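Local coordinates for sugar ABC transporter, sugar-binding protein (Streptococcus pneumoniae, PDB 2HEU), which probably captures sugars, perhaps raffinose-type oligosaccharides, outside the cell membrane and delivers them to an ABC importer, at residues Q164-T176 with G228-V242. Sequence-based numbering, arbitrary orientation. Where two conformers were deposited one is given.
Sequences QTPFGIAGADAWT and GSKQKNWEGAGYTDV
Ser-229 meets Phe-167 through its backbone: Ser-229 O accepts from Phe-167 N at 2.8 Å, while Pro-166 lays its ring carbons against the same carbonyl. The Ser-229 hydroxyl turns back to Ile-226 O. The aliphatic part of the Lys-230 side chain, CG and CD, crosses CG1 of Ile-169, both at 3.7 Å, and the ammonium continues to Leu-224 O. A water joins Lys-230 O to Thr-165 OG1.

The Gln-231 amide pairs with the backbone N-H and C=O of Ile-169, as a second backbone would. CG held between backbone N and carbonyl carbon (chi1 81°) and a bend at chi2 fold it back. OE1 takes the N-H at 2.9 Å, nearly straight at 166°. NE2 gives to Ile-169 O at 3.0 Å from above the carbonyl plane. One amide thus serves both backbone polar atoms of buried Ile-169, which suits glutamine to this place. These loops belong to the lobe of this solute-binding protein that contains strand 253-257; Gly-168 bonds to Met-253 of that strand, and Thr-165 to Leu-252 just before it.

Trp-234 lies beside Ile-169, CE3 3.8 Å from CG2, and its carbonyl receives Gly-171 N and Ala-237 N from opposite faces. Gly-171 has only hydrogens on its CA, which lets the carbonyls of Trp-234 and Glu-235 come close. Ala-237 O binds Ala-172 N, within the type I turn 170-173. At the start of helix 239-247, Asp-173 OD2 accepts Tyr-239 N (2.8 Å) through its anti lone pair. Trp-175 CH2 sits over one face of the tyrosine ring, the planes at 49°.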
loop_
_atom_site.group_PDB
_atom_site.type_symbol
_atom_site.label_atom_id
_atom_site.label_comp_id
_atom_site.label_asym_id
_atom_site.label_seq_id
_atom_site.Cartn_x
_atom_site.Cartn_y
_atom_site.Cartn_z
ATOM N N GLN A 164 15.938 26.139 0.091
ATOM C CA GLN A 164 14.829 25.525 0.734
ATOM C C GLN A 164 15.169 24.059 0.920
ATOM O O GLN A 164 16.199 23.568 0.475
ATOM C CB GLN A 164 13.580 25.763 -0.065
ATOM C CG GLN A 164 13.192 27.193 -0.122
ATOM C CD GLN A 164 11.753 27.408 -0.698
ATOM O OE1 GLN A 164 10.761 26.853 -0.152
ATOM N NE2 GLN A 164 11.649 28.202 -1.739
ATOM N N THR A 165 14.293 23.393 1.660
ATOM C CA THR A 165 14.550 22.038 2.136
ATOM C C THR A 165 13.810 21.052 1.270
ATOM O O THR A 165 12.590 21.048 1.245
ATOM C CB THR A 165 14.125 21.870 3.583
ATOM O OG1 THR A 165 14.779 22.826 4.402
ATOM C CG2 THR A 165 14.449 20.452 4.074
ATOM N N PRO A 166 14.542 20.162 0.582
ATOM C CA PRO A 166 13.878 19.205 -0.317
ATOM C C PRO A 166 12.886 18.287 0.415
ATOM O O PRO A 166 11.766 18.157 -0.040
ATOM C CB PRO A 166 15.056 18.418 -0.937
ATOM C CG PRO A 166 16.189 19.370 -0.915
ATOM C CD PRO A 166 16.004 20.177 0.337
ATOM N N PHE A 167 13.357 17.624 1.492
ATOM C CA PHE A 167 12.577 16.580 2.087
ATOM C C PHE A 167 12.306 16.762 3.549
ATOM O O PHE A 167 13.156 17.175 4.317
ATOM C CB PHE A 167 13.321 15.182 2.021
ATOM C CG PHE A 167 13.603 14.711 0.596
ATOM C CD1 PHE A 167 12.590 14.328 -0.268
ATOM C CD2 PHE A 167 14.925 14.599 0.198
ATOM C CE1 PHE A 167 12.888 13.829 -1.520
ATOM C CE2 PHE A 167 15.202 14.088 -1.097
ATOM C CZ PHE A 167 14.207 13.715 -1.918
ATOM N N GLY A 168 11.111 16.306 3.955
ATOM C CA GLY A 168 10.853 15.911 5.346
ATOM C C GLY A 168 11.029 14.406 5.479
ATOM O O GLY A 168 10.326 13.647 4.846
ATOM N N ILE A 169 11.978 13.986 6.287
ATOM C CA ILE A 169 12.271 12.577 6.544
ATOM C C ILE A 169 12.066 12.336 8.054
ATOM O O ILE A 169 12.586 13.071 8.896
ATOM C CB ILE A 169 13.686 12.156 6.125
ATOM C CG1 ILE A 169 13.888 12.400 4.621
ATOM C CG2 ILE A 169 13.973 10.733 6.473
ATOM C CD1 ILE A 169 13.025 11.586 3.679
ATOM N N ALA A 170 11.300 11.312 8.336
ATOM C CA ALA A 170 10.949 10.966 9.719
ATOM C C ALA A 170 12.023 9.962 10.249
ATOM O O ALA A 170 11.784 8.762 10.243
ATOM C CB ALA A 170 9.548 10.350 9.800
ATOM N N GLY A 171 13.155 10.485 10.710
ATOM C CA GLY A 171 14.225 9.631 11.153
ATOM C C GLY A 171 13.872 8.635 12.256
ATOM O O GLY A 171 14.526 7.585 12.347
ATOM N N ALA A 172 12.887 8.987 13.074
ATOM C CA ALA A 172 12.458 8.093 14.156
ATOM C C ALA A 172 11.459 7.026 13.674
ATOM O O ALA A 172 11.204 6.095 14.446
ATOM C CB ALA A 172 11.833 8.887 15.286
ATOM N N ASP A 173 10.868 7.115 12.444
ATOM C CA ASP A 173 9.889 6.214 11.976
ATOM C C ASP A 173 10.356 5.612 10.641
ATOM O O ASP A 173 9.981 6.042 9.539
ATOM C CB ASP A 173 8.535 6.916 11.797
ATOM C CG ASP A 173 7.819 7.171 13.097
ATOM O OD1 ASP A 173 7.861 6.251 13.939
ATOM O OD2 ASP A 173 7.141 8.110 13.293
ATOM N N ALA A 174 11.193 4.608 10.780
ATOM C CA ALA A 174 11.846 3.959 9.620
ATOM C C ALA A 174 10.853 3.416 8.610
ATOM O O ALA A 174 11.164 3.380 7.416
ATOM C CB ALA A 174 12.748 2.830 10.147
ATOM N N TRP A 175 9.668 2.961 9.080
ATOM C CA TRP A 175 8.674 2.403 8.146
ATOM C C TRP A 175 8.371 3.352 7.026
ATOM O O TRP A 175 7.952 2.925 5.935
ATOM C CB TRP A 175 7.395 2.022 8.880
ATOM C CG TRP A 175 6.641 3.149 9.500
ATOM C CD1 TRP A 175 6.654 3.570 10.807
ATOM C CD2 TRP A 175 5.700 3.999 8.847
ATOM N NE1 TRP A 175 5.756 4.609 10.990
ATOM C CE2 TRP A 175 5.192 4.889 9.785
ATOM C CE3 TRP A 175 5.227 4.107 7.532
ATOM C CZ2 TRP A 175 4.180 5.892 9.476
ATOM C CZ3 TRP A 175 4.300 5.090 7.230
ATOM C CH2 TRP A 175 3.812 5.949 8.209
ATOM N N THR A 176 8.477 4.661 7.228
ATOM C CA THR A 176 8.145 5.609 6.223
ATOM C C THR A 176 8.920 5.454 4.901
ATOM O O THR A 176 8.433 5.911 3.873
ATOM C CB THR A 176 8.265 7.094 6.719
ATOM O OG1 THR A 176 9.628 7.348 7.048
ATOM C CG2 THR A 176 7.334 7.399 7.897
ATOM N N GLY A 228 22.170 18.886 2.910
ATOM C CA GLY A 228 21.126 19.859 3.053
ATOM C C GLY A 228 19.750 19.387 2.558
ATOM O O GLY A 228 18.825 20.167 2.486
ATOM N N SER A 229 19.616 18.100 2.243
ATOM C CA SER A 229 18.382 17.586 1.679
ATOM C C SER A 229 17.235 17.402 2.671
ATOM O O SER A 229 16.093 17.278 2.207
ATOM C CB SER A 229 18.630 16.313 0.968
ATOM O OG SER A 229 19.125 15.283 1.803
ATOM N N LYS A 230 17.520 17.365 3.980
ATOM C CA LYS A 230 16.517 17.050 4.980
ATOM C C LYS A 230 16.359 18.161 5.981
ATOM O O LYS A 230 17.201 19.065 6.089
ATOM C CB LYS A 230 16.863 15.743 5.691
ATOM C CG LYS A 230 16.921 14.554 4.715
ATOM C CD LYS A 230 17.430 13.294 5.331
ATOM C CE LYS A 230 18.915 13.334 5.759
ATOM N NZ LYS A 230 19.780 13.763 4.609
ATOM N N GLN A 231 15.253 18.153 6.682
ATOM C CA GLN A 231 14.952 19.212 7.632
ATOM C C GLN A 231 15.803 19.117 8.892
ATOM O O GLN A 231 16.347 18.088 9.271
ATOM C CB GLN A 231 13.447 19.210 7.985
ATOM C CG GLN A 231 12.977 18.206 9.027
ATOM C CD GLN A 231 12.820 16.757 8.574
ATOM O OE1 GLN A 231 13.284 16.331 7.493
ATOM N NE2 GLN A 231 12.141 15.945 9.405
ATOM N N LYS A 232 15.902 20.249 9.579
ATOM C CA LYS A 232 16.580 20.287 10.824
ATOM C C LYS A 232 15.959 19.338 11.818
ATOM O O LYS A 232 14.769 19.208 11.923
ATOM C CB LYS A 232 16.465 21.747 11.414
ATOM C CG LYS A 232 16.864 22.030 12.755
ATOM C CD LYS A 232 16.828 23.539 13.084
ATOM C CE LYS A 232 15.546 24.104 13.507
ATOM N NZ LYS A 232 15.811 25.506 14.012
ATOM N N ASN A 233 16.818 18.637 12.556
ATOM C CA ASN A 233 16.379 17.676 13.563
ATOM C C ASN A 233 15.548 16.548 12.987
ATOM O O ASN A 233 14.743 15.926 13.683
ATOM C CB ASN A 233 15.725 18.339 14.759
ATOM C CG ASN A 233 16.650 19.321 15.440
ATOM O OD1 ASN A 233 16.122 20.400 15.885
ATOM N ND2 ASN A 233 17.866 19.014 15.583
ATOM N N TRP A 234 15.834 16.166 11.721
ATOM C CA TRP A 234 15.128 15.066 11.118
ATOM C C TRP A 234 15.443 13.731 11.811
ATOM O O TRP A 234 14.614 12.820 11.752
ATOM C CB TRP A 234 15.473 14.955 9.622
ATOM C CG TRP A 234 16.868 14.426 9.379
ATOM C CD1 TRP A 234 18.031 15.152 9.326
ATOM C CD2 TRP A 234 17.237 13.078 9.198
ATOM N NE1 TRP A 234 19.095 14.285 9.131
ATOM C CE2 TRP A 234 18.625 13.015 9.051
ATOM C CE3 TRP A 234 16.494 11.908 9.126
ATOM C CZ2 TRP A 234 19.323 11.805 8.835
ATOM C CZ3 TRP A 234 17.145 10.703 8.932
ATOM C CH2 TRP A 234 18.528 10.704 8.783
ATOM N N GLU A 235 16.593 13.604 12.449
ATOM C CA GLU A 235 17.033 12.315 12.949
ATOM C C GLU A 235 16.054 11.751 13.921
ATOM O O GLU A 235 15.864 10.539 13.973
ATOM C CB GLU A 235 18.443 12.417 13.556
ATOM C CG GLU A 235 19.547 12.859 12.649
ATOM C CD GLU A 235 19.780 14.372 12.507
ATOM O OE1 GLU A 235 18.913 15.177 12.853
ATOM O OE2 GLU A 235 20.924 14.724 12.035
ATOM N N GLY A 236 15.434 12.619 14.723
ATOM C CA GLY A 236 14.469 12.254 15.753
ATOM C C GLY A 236 13.002 12.548 15.367
ATOM O O GLY A 236 12.106 12.399 16.208
ATOM N N ALA A 237 12.761 12.890 14.097
ATOM C CA ALA A 237 11.423 13.300 13.701
ATOM C C ALA A 237 10.541 12.093 13.453
ATOM O O ALA A 237 10.946 11.069 12.888
ATOM C CB ALA A 237 11.529 14.117 12.444
ATOM N N GLY A 238 9.271 12.220 13.852
ATOM C CA GLY A 238 8.283 11.226 13.610
ATOM C C GLY A 238 7.424 11.555 12.390
ATOM O O GLY A 238 7.474 12.610 11.763
ATOM N N TYR A 239 6.574 10.592 12.074
ATOM C CA TYR A 239 5.585 10.748 10.966
ATOM C C TYR A 239 4.842 12.023 11.093
ATOM O O TYR A 239 4.738 12.785 10.095
ATOM C CB TYR A 239 4.671 9.540 10.957
ATOM C CG TYR A 239 3.560 9.570 9.971
ATOM C CD1 TYR A 239 3.822 9.569 8.593
ATOM C CD2 TYR A 239 2.305 9.619 10.365
ATOM C CE1 TYR A 239 2.749 9.543 7.675
ATOM C CE2 TYR A 239 1.230 9.593 9.461
ATOM C CZ TYR A 239 1.481 9.554 8.122
ATOM O OH TYR A 239 0.453 9.492 7.181
ATOM N N THR A 240 4.230 12.325 12.235
ATOM C CA THR A 240 3.408 13.536 12.306
ATOM C C THR A 240 4.243 14.791 12.108
ATOM O O THR A 240 3.778 15.773 11.562
ATOM C CB THR A 240 2.614 13.657 13.653
ATOM O OG1 THR A 240 3.530 13.590 14.754
ATOM C CG2 THR A 240 1.555 12.557 13.670
ATOM N N ASP A 241 5.501 14.746 12.545
ATOM C CA ASP A 241 6.383 15.872 12.376
ATOM C C ASP A 241 6.580 16.146 10.893
ATOM O O ASP A 241 6.640 17.343 10.495
ATOM C CB ASP A 241 7.737 15.632 13.021
ATOM C CG ASP A 241 7.702 15.466 14.537
ATOM O OD1 ASP A 241 6.789 15.996 15.213
ATOM O OD2 ASP A 241 8.672 14.835 15.049
ATOM N N VAL A 242 6.808 15.125 10.052
ATOM C CA VAL A 242 7.008 15.373 8.597
ATOM C C VAL A 242 5.735 15.640 7.850
ATOM O O VAL A 242 5.774 16.386 6.862
ATOM C CB VAL A 242 7.838 14.266 7.873
ATOM C CG1 VAL A 242 9.174 14.129 8.649
ATOM C CG2 VAL A 242 7.085 12.960 7.764
HETATM O O HOH W 1 17.150 21.830 6.042
#